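ABC transporter substrate-binding protein (Vibrio cholerae, PDB 3LKV) probably binds a small solute, perhaps an aromatic amino acid such as the phenylalanine held in its cleft, for uptake by an ABC transporter. Local coordinates at residues Ser121-Pro125 with Gly240-Tyr244; Val107-Glu111 with Asp267-Ala271; Tyr198-Asp202 with Ala226-Tyr230; Ala235-Phe241 with Gly273-Asn279. All blocks are in the same frame, centred on the assembly; numbering follows the deposited sequence.

Contact 1: residues Ser121-Pro125 with Gly240-Tyr244; sequences SDLSP and GFDYY. With PHE (phenylalanine), chain B.
Y243 reaches across to D122 with its hydroxyl, and F241 lies beside it with its ring rim against the backbone of D122 and L123. The close-packed part gathers round the D122 carboxylate. Y243 OH donates to D122 OD2 at 2.5 Å, a very short bond; D122 OD2 lies near the plane of the Y243 ring, at its edge, while the carboxylate is turned 78° from that ring. OD2 also takes the hydrogen bond of the bound phenylalanine, whose N stands 2.8 Å from D122 OD2 and equally near D122 OD1. D122 is brought to both because its CG sits between the backbone N and carbonyl carbon (chi1 65°). Over one face of the Y243 ring, toward its rim, lies F241 CB. The F241 ring turns its edge to two carbonyls, with CE2 3.3 Å from D122 O and CZ 3.3 Å from L123 O. Toward P125 the packing slackens: P125 CD comes only to 4.3 Å from F241 CZ, and partly exposed L123 starts away from the other segment. Both segments are linkers of the kind that connect the two lobes of a periplasmic binding protein. The first runs from strand 117-121 to helix 126-136, the second from strand 237-240 into helix 243-258; helix 152-167 touches L123 and S124 through L160 and L157, and helix 20-35 lies against Y243.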
loop_
_atom_site.group_PDB
_atom_site.type_symbol
_atom_site.label_atom_id
_atom_site.label_comp_id
_atom_site.label_asym_id
_atom_site.label_seq_id
_atom_site.Cartn_x
_atom_site.Cartn_y
_atom_site.Cartn_z
ATOM N N SER A 121 4.558 -23.987 -6.211
ATOM C CA SER A 121 4.554 -24.085 -7.648
ATOM C C SER A 121 3.174 -23.906 -8.276
ATOM O O SER A 121 2.182 -24.460 -7.753
ATOM C CB SER A 121 5.095 -25.457 -8.059
ATOM O OG SER A 121 4.895 -25.628 -9.455
ATOM N N ASP A 122 3.117 -23.194 -9.414
ATOM C CA ASP A 122 1.849 -23.042 -10.222
ATOM C C ASP A 122 1.924 -23.800 -11.545
ATOM O O ASP A 122 1.525 -23.290 -12.593
ATOM C CB ASP A 122 1.463 -21.582 -10.498
ATOM C CG ASP A 122 2.480 -20.847 -11.379
ATOM O OD1 ASP A 122 3.650 -21.230 -11.304
ATOM O OD2 ASP A 122 2.125 -19.886 -12.132
ATOM N N LEU A 123 2.448 -25.022 -11.474
ATOM C CA LEU A 123 2.666 -25.848 -12.651
ATOM C C LEU A 123 1.354 -25.998 -13.409
ATOM O O LEU A 123 0.422 -26.429 -12.823
ATOM C CB LEU A 123 3.185 -27.222 -12.260
ATOM C CG LEU A 123 3.313 -28.183 -13.461
ATOM C CD1 LEU A 123 4.289 -27.602 -14.478
ATOM C CD2 LEU A 123 3.751 -29.597 -13.035
ATOM N N SER A 124 1.279 -25.559 -14.679
ATOM C CA SER A 124 0.055 -25.634 -15.467
ATOM C C SER A 124 -0.282 -27.066 -15.849
ATOM O O SER A 124 0.585 -27.807 -16.204
ATOM C CB SER A 124 0.270 -24.892 -16.764
ATOM O OG SER A 124 0.471 -23.531 -16.521
ATOM N N PRO A 125 -1.555 -27.447 -15.803
ATOM C CA PRO A 125 -1.938 -28.746 -16.374
ATOM C C PRO A 125 -2.076 -28.631 -17.907
ATOM O O PRO A 125 -3.186 -28.494 -18.467
ATOM C CB PRO A 125 -3.304 -29.010 -15.724
ATOM C CG PRO A 125 -3.895 -27.598 -15.575
ATOM C CD PRO A 125 -2.731 -26.625 -15.438
ATOM N N GLY A 240 -7.087 -21.318 -15.395
ATOM C CA GLY A 240 -5.943 -20.900 -14.585
ATOM C C GLY A 240 -6.160 -21.066 -13.096
ATOM O O GLY A 240 -7.280 -21.305 -12.634
ATOM N N PHE A 241 -5.087 -20.908 -12.341
ATOM C CA PHE A 241 -5.173 -20.936 -10.872
ATOM C C PHE A 241 -5.642 -19.597 -10.359
ATOM O O PHE A 241 -5.720 -18.599 -11.098
ATOM C CB PHE A 241 -3.804 -21.242 -10.254
ATOM C CG PHE A 241 -3.262 -22.570 -10.652
ATOM C CD1 PHE A 241 -3.883 -23.716 -10.232
ATOM C CD2 PHE A 241 -2.154 -22.674 -11.481
ATOM C CE1 PHE A 241 -3.400 -24.983 -10.646
ATOM C CE2 PHE A 241 -1.677 -23.904 -11.851
ATOM C CZ PHE A 241 -2.310 -25.071 -11.445
ATOM N N ASP A 242 -5.951 -19.598 -9.072
ATOM C CA ASP A 242 -6.339 -18.400 -8.354
ATOM C C ASP A 242 -5.058 -17.885 -7.675
ATOM O O ASP A 242 -4.642 -18.412 -6.659
ATOM C CB ASP A 242 -7.438 -18.734 -7.322
ATOM C CG ASP A 242 -7.856 -17.523 -6.502
ATOM O OD1 ASP A 242 -7.146 -16.478 -6.507
ATOM O OD2 ASP A 242 -8.903 -17.619 -5.849
ATOM N N TYR A 243 -4.421 -16.890 -8.271
ATOM C CA TYR A 243 -3.104 -16.474 -7.784
ATOM C C TYR A 243 -3.218 -15.751 -6.425
ATOM O O TYR A 243 -2.270 -15.753 -5.645
ATOM C CB TYR A 243 -2.341 -15.669 -8.850
ATOM C CG TYR A 243 -1.787 -16.570 -9.907
ATOM C CD1 TYR A 243 -2.516 -16.879 -11.057
ATOM C CD2 TYR A 243 -0.558 -17.163 -9.739
ATOM C CE1 TYR A 243 -1.987 -17.766 -12.014
ATOM C CE2 TYR A 243 -0.037 -18.036 -10.656
ATOM C CZ TYR A 243 -0.745 -18.363 -11.791
ATOM O OH TYR A 243 -0.199 -19.227 -12.716
ATOM N N TYR A 244 -4.378 -15.141 -6.134
ATOM C CA TYR A 244 -4.547 -14.500 -4.819
ATOM C C TYR A 244 -4.438 -15.593 -3.747
ATOM O O TYR A 244 -3.723 -15.427 -2.800
ATOM C CB TYR A 244 -5.854 -13.703 -4.733
ATOM C CG TYR A 244 -6.114 -13.131 -3.376
ATOM C CD1 TYR A 244 -5.599 -11.905 -3.011
ATOM C CD2 TYR A 244 -6.875 -13.810 -2.450
ATOM C CE1 TYR A 244 -5.823 -11.366 -1.743
ATOM C CE2 TYR A 244 -7.136 -13.264 -1.182
ATOM C CZ TYR A 244 -6.589 -12.054 -0.831
ATOM O OH TYR A 244 -6.822 -11.512 0.429
HETATM N N PHE B . 4.643 -19.345 -13.177
HETATM C CA PHE B . 5.367 -18.162 -13.793
HETATM C C PHE B . 6.881 -18.283 -13.469
HETATM O O PHE B . 7.310 -19.424 -13.128
HETATM C CB PHE B . 4.764 -16.822 -13.348
HETATM C CG PHE B . 3.455 -16.484 -14.057
HETATM C CD1 PHE B . 3.457 -16.091 -15.408
HETATM C CD2 PHE B . 2.245 -16.578 -13.406
HETATM C CE1 PHE B . 2.298 -15.820 -16.061
HETATM C CE2 PHE B . 1.078 -16.296 -14.050
HETATM C CZ PHE B . 1.073 -15.924 -15.377
HETATM O OXT PHE B . 7.690 -17.333 -13.560
#

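Contact 2: residues Val107-Glu111 with Asp267-Ala271; sequences VKQLE and DVQVA. With ZN (zinc ion), chain D.
A zinc-bridged, partly buried contact joins E111 and L110, in the loop between strands 93-98 and 117-121, to D267 and V268, which lead into edge strand 269-270 of the parallel sheet. Two carboxylates hold the metal at the exposed end: E111 OE2 lies 1.8 Å from the zinc, short enough that the exact value carries little weight, and D267 OD2 lies 2.0 Å from it. The two groups approach aslant, with their planes 54° apart. E111 starts out away from D267, but its chain bends at chi2 (62°) and swings the carboxylate back to the metal. D267 OD1, the other oxygen of that aspartate, accepts from Q112 NE2, which helps fix the rotation of the group. One step inward, V268 N donates to L110 O at 3.0 Å in a nearly straight bond (174°). The apolar end follows: L110 CD2 presses on V268 CG1 at 3.4 Å, closer than usual for two methyl carbons, while CD1, the second branch, meets V270 CG2 at 4.1 Å. V107 and V268 pack together on F95 of strand 93-98, with P101 touching V107 and L110. Without the metal, E111 OE1 and D267 OD2, only 3.0 Å apart, would put two acceptors of like charge together. Zinc probably offsets that repulsion and favours the deprotonated form of both acids; as both residues also touch a crystal neighbour, a biological role for the site remains uncertain.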
loop_
_atom_site.group_PDB
_atom_site.type_symbol
_atom_site.label_atom_id
_atom_site.label_comp_id
_atom_site.label_asym_id
_atom_site.label_seq_id
_atom_site.Cartn_x
_atom_site.Cartn_y
_atom_site.Cartn_z
ATOM N N VAL A 107 15.218 -25.928 -6.355
ATOM C CA VAL A 107 15.320 -27.042 -5.448
ATOM C C VAL A 107 15.754 -28.325 -6.190
ATOM O O VAL A 107 15.455 -28.515 -7.376
ATOM C CB VAL A 107 13.981 -27.281 -4.704
ATOM C CG1 VAL A 107 13.548 -26.031 -3.874
ATOM C CG2 VAL A 107 12.906 -27.727 -5.655
ATOM N N LYS A 108 16.433 -29.232 -5.488
ATOM C CA LYS A 108 16.794 -30.523 -6.085
ATOM C C LYS A 108 15.545 -31.409 -6.302
ATOM O O LYS A 108 15.456 -32.186 -7.247
ATOM C CB LYS A 108 17.811 -31.218 -5.178
ATOM C CG LYS A 108 18.546 -32.350 -5.931
ATOM C CD LYS A 108 19.449 -33.229 -5.061
ATOM C CE LYS A 108 19.556 -34.622 -5.702
ATOM N NZ LYS A 108 20.709 -35.381 -5.216
ATOM N N GLN A 109 14.583 -31.309 -5.401
ATOM C CA GLN A 109 13.317 -32.043 -5.530
ATOM C C GLN A 109 12.265 -31.355 -4.653
ATOM O O GLN A 109 12.586 -30.608 -3.744
ATOM C CB GLN A 109 13.475 -33.534 -5.112
ATOM C CG GLN A 109 13.641 -33.804 -3.588
ATOM C CD GLN A 109 15.079 -33.608 -3.100
ATOM O OE1 GLN A 109 16.021 -33.976 -3.768
ATOM N NE2 GLN A 109 15.236 -33.050 -1.923
ATOM N N LEU A 110 11.015 -31.650 -4.911
ATOM C CA LEU A 110 9.920 -31.016 -4.170
ATOM C C LEU A 110 9.784 -31.512 -2.709
ATOM O O LEU A 110 9.489 -30.719 -1.830
ATOM C CB LEU A 110 8.629 -31.211 -4.924
ATOM C CG LEU A 110 8.654 -30.670 -6.359
ATOM C CD1 LEU A 110 7.345 -31.094 -7.078
ATOM C CD2 LEU A 110 8.895 -29.159 -6.388
ATOM N N GLU A 111 10.041 -32.798 -2.458
ATOM C CA GLU A 111 9.939 -33.355 -1.098
ATOM C C GLU A 111 11.184 -33.026 -0.280
ATOM O O GLU A 111 12.282 -33.392 -0.647
ATOM C CB GLU A 111 9.728 -34.877 -1.174
ATOM C CG GLU A 111 9.554 -35.650 0.210
ATOM C CD GLU A 111 8.311 -35.197 1.020
ATOM O OE1 GLU A 111 7.384 -34.667 0.412
ATOM O OE2 GLU A 111 8.265 -35.351 2.281
ATOM N N ASP A 267 8.030 -29.109 2.557
ATOM C CA ASP A 267 7.772 -29.590 1.208
ATOM C C ASP A 267 7.227 -28.488 0.290
ATOM O O ASP A 267 6.430 -27.657 0.702
ATOM C CB ASP A 267 6.778 -30.768 1.168
ATOM C CG ASP A 267 7.211 -31.950 1.971
ATOM O OD1 ASP A 267 8.466 -32.152 2.189
ATOM O OD2 ASP A 267 6.260 -32.705 2.413
ATOM N N VAL A 268 7.626 -28.528 -0.966
ATOM C CA VAL A 268 7.114 -27.613 -1.960
ATOM C C VAL A 268 5.669 -28.015 -2.316
ATOM O O VAL A 268 5.385 -29.143 -2.617
ATOM C CB VAL A 268 8.004 -27.615 -3.211
ATOM C CG1 VAL A 268 7.303 -26.876 -4.419
ATOM C CG2 VAL A 268 9.310 -27.006 -2.900
ATOM N N GLN A 269 4.760 -27.071 -2.321
ATOM C CA GLN A 269 3.386 -27.367 -2.614
ATOM C C GLN A 269 3.088 -27.072 -4.079
ATOM O O GLN A 269 3.546 -26.065 -4.618
ATOM C CB GLN A 269 2.535 -26.462 -1.737
ATOM C CG GLN A 269 1.061 -26.688 -1.836
ATOM C CD GLN A 269 0.674 -27.904 -1.034
ATOM O OE1 GLN A 269 1.144 -28.073 0.110
ATOM N NE2 GLN A 269 -0.150 -28.787 -1.639
ATOM N N VAL A 270 2.311 -27.935 -4.724
ATOM C CA VAL A 270 1.904 -27.685 -6.099
ATOM C C VAL A 270 0.459 -27.206 -6.109
ATOM O O VAL A 270 -0.372 -27.831 -5.507
ATOM C CB VAL A 270 2.111 -28.955 -6.970
ATOM C CG1 VAL A 270 1.786 -28.638 -8.431
ATOM C CG2 VAL A 270 3.592 -29.477 -6.835
ATOM N N ALA A 271 0.159 -26.075 -6.734
ATOM C CA ALA A 271 -1.217 -25.582 -6.802
ATOM C C ALA A 271 -2.161 -26.591 -7.476
ATOM O O ALA A 271 -1.750 -27.362 -8.345
ATOM C CB ALA A 271 -1.296 -24.281 -7.531
HETATM ZN ZN ZN D . 7.038 -34.379 3.142
#

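Contact 3: residues Tyr198-Asp202 with Ala226-Tyr230. With PHE (phenylalanine), chain B.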
loop_
_atom_site.group_PDB
_atom_site.type_symbol
_atom_site.label_atom_id
_atom_site.label_comp_id
_atom_site.label_asym_id
_atom_site.label_seq_id
_atom_site.Cartn_x
_atom_site.Cartn_y
_atom_site.Cartn_z
ATOM N N TYR A 198 -2.084 -20.584 -27.826
ATOM C CA TYR A 198 -2.019 -20.950 -26.440
ATOM C C TYR A 198 -1.163 -19.922 -25.743
ATOM O O TYR A 198 0.036 -19.851 -25.946
ATOM C CB TYR A 198 -1.396 -22.341 -26.289
ATOM C CG TYR A 198 -1.220 -22.829 -24.844
ATOM C CD1 TYR A 198 -2.268 -22.813 -23.960
ATOM C CD2 TYR A 198 -0.012 -23.345 -24.401
ATOM C CE1 TYR A 198 -2.141 -23.290 -22.682
ATOM C CE2 TYR A 198 0.133 -23.843 -23.087
ATOM C CZ TYR A 198 -0.935 -23.809 -22.232
ATOM O OH TYR A 198 -0.819 -24.246 -20.936
ATOM N N ALA A 199 -1.793 -19.104 -24.914
ATOM C CA ALA A 199 -1.071 -18.079 -24.184
ATOM C C ALA A 199 -0.613 -18.754 -22.873
ATOM O O ALA A 199 -1.410 -18.992 -21.978
ATOM C CB ALA A 199 -1.987 -16.848 -23.910
ATOM N N LEU A 200 0.652 -19.109 -22.783
ATOM C CA LEU A 200 1.089 -19.858 -21.630
ATOM C C LEU A 200 1.530 -18.992 -20.439
ATOM O O LEU A 200 1.540 -17.750 -20.484
ATOM C CB LEU A 200 2.144 -20.905 -22.016
ATOM C CG LEU A 200 3.363 -20.550 -22.790
ATOM C CD1 LEU A 200 3.941 -19.452 -22.107
ATOM C CD2 LEU A 200 4.331 -21.715 -22.848
ATOM N N ILE A 201 1.837 -19.705 -19.360
ATOM C CA ILE A 201 2.373 -19.139 -18.122
ATOM C C ILE A 201 3.827 -18.734 -18.344
ATOM O O ILE A 201 4.798 -19.443 -17.963
ATOM C CB ILE A 201 2.178 -20.129 -16.962
ATOM C CG1 ILE A 201 0.690 -20.418 -16.801
ATOM C CG2 ILE A 201 2.800 -19.619 -15.585
ATOM C CD1 ILE A 201 -0.208 -19.166 -16.544
ATOM N N ASP A 202 3.947 -17.569 -18.954
ATOM C CA ASP A 202 5.228 -16.969 -19.263
ATOM C C ASP A 202 5.069 -15.488 -18.950
ATOM O O ASP A 202 4.108 -14.884 -19.389
ATOM C CB ASP A 202 5.482 -17.202 -20.754
ATOM C CG ASP A 202 6.652 -16.428 -21.335
ATOM O OD1 ASP A 202 6.722 -15.171 -21.172
ATOM O OD2 ASP A 202 7.496 -17.109 -22.035
ATOM N N ALA A 226 -3.785 -19.728 -20.239
ATOM C CA ALA A 226 -3.417 -20.592 -19.096
ATOM C C ALA A 226 -3.665 -19.848 -17.777
ATOM O O ALA A 226 -3.495 -20.402 -16.678
ATOM C CB ALA A 226 -1.947 -21.040 -19.254
ATOM N N ALA A 227 -4.047 -18.586 -17.892
ATOM C CA ALA A 227 -4.289 -17.725 -16.733
ATOM C C ALA A 227 -5.572 -16.950 -16.967
ATOM O O ALA A 227 -5.818 -16.479 -18.068
ATOM C CB ALA A 227 -3.118 -16.733 -16.526
ATOM N N THR A 228 -6.322 -16.752 -15.907
ATOM C CA THR A 228 -7.572 -15.963 -15.895
ATOM C C THR A 228 -7.365 -14.522 -16.319
ATOM O O THR A 228 -8.206 -13.948 -17.018
ATOM C CB THR A 228 -8.155 -15.975 -14.498
ATOM O OG1 THR A 228 -8.315 -17.329 -14.106
ATOM C CG2 THR A 228 -9.493 -15.253 -14.411
ATOM N N SER A 229 -6.246 -13.934 -15.913
ATOM C CA SER A 229 -5.924 -12.580 -16.335
ATOM C C SER A 229 -5.938 -12.510 -17.879
ATOM O O SER A 229 -6.229 -11.472 -18.452
ATOM C CB SER A 229 -4.579 -12.116 -15.756
ATOM O OG SER A 229 -3.523 -13.062 -16.042
ATOM N N TYR A 230 -5.660 -13.608 -18.563
ATOM C CA TYR A 230 -5.663 -13.522 -20.022
ATOM C C TYR A 230 -7.090 -13.428 -20.620
ATOM O O TYR A 230 -7.280 -12.743 -21.626
ATOM C CB TYR A 230 -4.919 -14.677 -20.648
ATOM C CG TYR A 230 -3.474 -14.855 -20.226
ATOM C CD1 TYR A 230 -2.747 -13.841 -19.655
ATOM C CD2 TYR A 230 -2.822 -16.039 -20.502
ATOM C CE1 TYR A 230 -1.440 -14.024 -19.290
ATOM C CE2 TYR A 230 -1.503 -16.234 -20.181
ATOM C CZ TYR A 230 -0.818 -15.239 -19.559
ATOM O OH TYR A 230 0.491 -15.474 -19.250
HETATM N N PHE B . 4.643 -19.345 -13.177
HETATM C CA PHE B . 5.367 -18.162 -13.793
HETATM C C PHE B . 6.881 -18.283 -13.469
HETATM O O PHE B . 7.310 -19.424 -13.128
HETATM C CB PHE B . 4.764 -16.822 -13.348
HETATM C CG PHE B . 3.455 -16.484 -14.057
HETATM C CD1 PHE B . 3.457 -16.091 -15.408
HETATM C CD2 PHE B . 2.245 -16.578 -13.406
HETATM C CE1 PHE B . 2.298 -15.820 -16.061
HETATM C CE2 PHE B . 1.078 -16.296 -14.050
HETATM C CZ PHE B . 1.073 -15.924 -15.377
HETATM O OXT PHE B . 7.690 -17.333 -13.560
#
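The Y230 ring stands edge-on to the chain of A199 and L200, its hydroxyl bonded to one carbonyl and its rim beside the other. Y230 OH donates to L200 O at 2.8 Å, from a position tilted 31° out of the carbonyl plane. Both A199 O and L200 O lie in the plane of the ring, at its edge, and Y230 CE2 comes within 3.3 Å of A199 O. The A199 methyl group adds an apolar touch, CB to Y230 CD2 at 3.6 Å, while A227 CB sits over the centre of one ring face. Y230 can reach back because its CG is placed beside the backbone N (chi1 -57°), at the start of the short, weakly bonded helix 228-232. A226 is the second centre of the contact. Its N donates to A199 O at 3.0 Å, almost in line with the C=O bond, and its CB touches I201 CG1 at 3.7 Å and also the hydroxyl end of Y198, whose OH is bonded to H129. I201, the centre of an inverse gamma turn, touches A227 CB with CD1 at 3.8 Å and continues to the ligand, where CD1 also meets the phenyl ring. Y230 OH stands 3.7 Å from CE1 of that same ring. D202 caps helix 203-207, bonding V205 N. Neighbouring parallel strands 196-199 and 223-225 thus lead into the I201-D202 loop and into helix 228-232 with Y230, which line the pocket, the arrangement of a Rossmann-like lobe in periplasmic binding proteins.

Contact 4: residues Ala235-Phe241 with Gly273-Asn279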
loop_
_atom_site.group_PDB
_atom_site.type_symbol
_atom_site.label_atom_id
_atom_site.label_comp_id
_atom_site.label_asym_id
_atom_site.label_seq_id
_atom_site.Cartn_x
_atom_site.Cartn_y
_atom_site.Cartn_z
ATOM N N ALA A 235 -8.750 -13.354 -24.380
ATOM C CA ALA A 235 -8.714 -14.783 -24.652
ATOM C C ALA A 235 -10.165 -15.295 -24.612
ATOM O O ALA A 235 -10.968 -14.826 -23.825
ATOM C CB ALA A 235 -7.860 -15.520 -23.608
ATOM N N ILE A 236 -10.504 -16.263 -25.433
ATOM C CA ILE A 236 -11.870 -16.812 -25.378
ATOM C C ILE A 236 -12.195 -17.673 -24.148
ATOM O O ILE A 236 -13.339 -17.736 -23.702
ATOM C CB ILE A 236 -12.213 -17.570 -26.653
ATOM C CG1 ILE A 236 -11.350 -18.807 -26.839
ATOM C CG2 ILE A 236 -12.076 -16.628 -27.826
ATOM C CD1 ILE A 236 -11.781 -19.631 -28.059
ATOM N N ALA A 237 -11.181 -18.300 -23.577
ATOM C CA ALA A 237 -11.379 -19.189 -22.481
ATOM C C ALA A 237 -10.069 -19.277 -21.741
ATOM O O ALA A 237 -9.003 -19.012 -22.325
ATOM C CB ALA A 237 -11.778 -20.539 -22.982
ATOM N N SER A 238 -10.121 -19.692 -20.484
ATOM C CA SER A 238 -8.898 -19.977 -19.740
ATOM C C SER A 238 -9.130 -20.999 -18.675
ATOM O O SER A 238 -10.265 -21.166 -18.203
ATOM C CB SER A 238 -8.364 -18.697 -19.107
ATOM O OG SER A 238 -9.303 -18.191 -18.172
ATOM N N LEU A 239 -8.066 -21.667 -18.250
ATOM C CA LEU A 239 -8.180 -22.597 -17.129
ATOM C C LEU A 239 -7.014 -22.388 -16.164
ATOM O O LEU A 239 -6.063 -23.171 -16.122
ATOM C CB LEU A 239 -8.263 -24.045 -17.632
ATOM C CG LEU A 239 -8.512 -25.120 -16.586
ATOM C CD1 LEU A 239 -9.917 -24.924 -16.006
ATOM C CD2 LEU A 239 -8.332 -26.530 -17.172
ATOM N N GLY A 240 -7.087 -21.318 -15.395
ATOM C CA GLY A 240 -5.943 -20.900 -14.585
ATOM C C GLY A 240 -6.160 -21.066 -13.096
ATOM O O GLY A 240 -7.280 -21.305 -12.634
ATOM N N PHE A 241 -5.087 -20.908 -12.341
ATOM C CA PHE A 241 -5.173 -20.936 -10.872
ATOM C C PHE A 241 -5.642 -19.597 -10.359
ATOM O O PHE A 241 -5.720 -18.599 -11.098
ATOM C CB PHE A 241 -3.804 -21.242 -10.254
ATOM C CG PHE A 241 -3.262 -22.570 -10.652
ATOM C CD1 PHE A 241 -3.883 -23.716 -10.232
ATOM C CD2 PHE A 241 -2.154 -22.674 -11.481
ATOM C CE1 PHE A 241 -3.400 -24.983 -10.646
ATOM C CE2 PHE A 241 -1.677 -23.904 -11.851
ATOM C CZ PHE A 241 -2.310 -25.071 -11.445
ATOM N N GLY A 273 -6.671 -27.229 -8.677
ATOM C CA GLY A 273 -7.989 -26.618 -8.890
ATOM C C GLY A 273 -7.913 -25.318 -9.666
ATOM O O GLY A 273 -7.624 -24.255 -9.119
ATOM N N SER A 274 -8.171 -25.400 -10.955
ATOM C CA SER A 274 -8.126 -24.234 -11.801
ATOM C C SER A 274 -9.563 -23.842 -12.081
ATOM O O SER A 274 -10.423 -24.689 -12.056
ATOM C CB SER A 274 -7.375 -24.579 -13.091
ATOM O OG SER A 274 -6.136 -25.239 -12.818
ATOM N N ASP A 275 -9.847 -22.570 -12.339
ATOM C CA ASP A 275 -11.227 -22.187 -12.673
ATOM C C ASP A 275 -11.363 -22.033 -14.179
ATOM O O ASP A 275 -10.566 -21.350 -14.822
ATOM C CB ASP A 275 -11.644 -20.891 -11.977
ATOM C CG ASP A 275 -11.543 -20.984 -10.453
ATOM O OD1 ASP A 275 -12.192 -21.890 -9.889
ATOM O OD2 ASP A 275 -10.792 -20.181 -9.844
ATOM N N LEU A 276 -12.378 -22.690 -14.728
ATOM C CA LEU A 276 -12.752 -22.557 -16.117
ATOM C C LEU A 276 -13.521 -21.277 -16.311
ATOM O O LEU A 276 -14.595 -21.117 -15.760
ATOM C CB LEU A 276 -13.604 -23.759 -16.527
ATOM C CG LEU A 276 -14.126 -23.817 -17.964
ATOM C CD1 LEU A 276 -13.052 -23.415 -18.955
ATOM C CD2 LEU A 276 -14.762 -25.263 -18.294
ATOM N N VAL A 277 -12.967 -20.355 -17.084
ATOM C CA VAL A 277 -13.604 -19.076 -17.363
ATOM C C VAL A 277 -13.724 -18.923 -18.888
ATOM O O VAL A 277 -12.825 -19.347 -19.603
ATOM C CB VAL A 277 -12.768 -17.949 -16.774
ATOM C CG1 VAL A 277 -13.369 -16.587 -17.113
ATOM C CG2 VAL A 277 -12.558 -18.175 -15.218
ATOM N N ILE A 278 -14.846 -18.370 -19.371
ATOM C CA ILE A 278 -15.138 -18.206 -20.817
ATOM C C ILE A 278 -15.407 -16.743 -21.122
ATOM O O ILE A 278 -16.148 -16.091 -20.390
ATOM C CB ILE A 278 -16.408 -18.980 -21.276
ATOM C CG1 ILE A 278 -16.311 -20.468 -20.975
ATOM C CG2 ILE A 278 -16.665 -18.769 -22.772
ATOM C CD1 ILE A 278 -14.974 -21.094 -21.325
ATOM N N ASN A 279 -14.811 -16.222 -22.190
ATOM C CA ASN A 279 -15.121 -14.884 -22.645
ATOM C C ASN A 279 -16.063 -14.936 -23.858
ATOM O O ASN A 279 -15.628 -15.009 -25.014
ATOM C CB ASN A 279 -13.865 -14.096 -22.949
ATOM C CG ASN A 279 -14.149 -12.629 -23.113
ATOM O OD1 ASN A 279 -15.276 -12.231 -23.447
ATOM N ND2 ASN A 279 -13.147 -11.803 -22.864
HETATM O O HOH W 1 -9.060 -19.219 -15.627
#
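S238 and V277 form the central hydrogen-bonded pair of an antiparallel beta ladder, in which strand 275-278 closes the edge of an otherwise parallel sheet. The two strands run at 164° to each other. S238 N and V277 N each donate to the partner's carbonyl, at 2.9 Å to V277 O and 3.0 Å to S238 O. At the far end N279 N bonds I236 O from above the carbonyl plane, 44° out of it, as the chain turns into helix 280-285; N279 OD1 accepts from A282 N, and ND2 donates to V231 O. The S238 side chain shows what lies on one face. Its CB meets A227 O, and OG, turned between the backbone N and carbonyl carbon (chi1 63°), passes V277 CB at 3.7 Å, lies near T228 CA and ends on a water 2.8 Å away; V231 of helix 228-232 packs on S238 and V277. The opposite face is apolar. A237 CB touches I278 CD1 at 3.6 Å, and L239 bends so that its CD1 lies on L276 CB at 3.9 Å; L132 of helix 126-136 packs against both leucines. Beyond the ladder, S274 OG approaches the F241 ring obliquely, and the G273 carbonyl lies near that ring's edge. Solvent opens one rung, the hydrogen-bonded pair G240 and D275: D275 N bonds G240 O directly, but the water held by S238 OG accepts from G240 N at 2.9 Å and donates to D275 O at 2.7 Å.

How the contacts relate
Contacts 1, 3 and 4 are buried, whereas contact 2 lies farther out, partly exposed, on the lobe of the parallel sheet; contacts 3 and 4 belong to the mixed sheet. Contacts 1 and 3 both touch the bound phenylalanine and meet where I201 packs on D122 and S124. Contact 4 shares G240 and F241 with contact 1; Y230 O probably bonds A235 N between contacts 3 and 4. S121 joins contact 1 to the edge strand of contact 2 by probable backbone bonds to Q269 and A271. Contact 2 pairs a metal site with apolar packing, contact 1 centres on a carboxylate, contact 3 on a tyrosine-carbonyl bond with apolar packing, and contact 4 on backbone bonds.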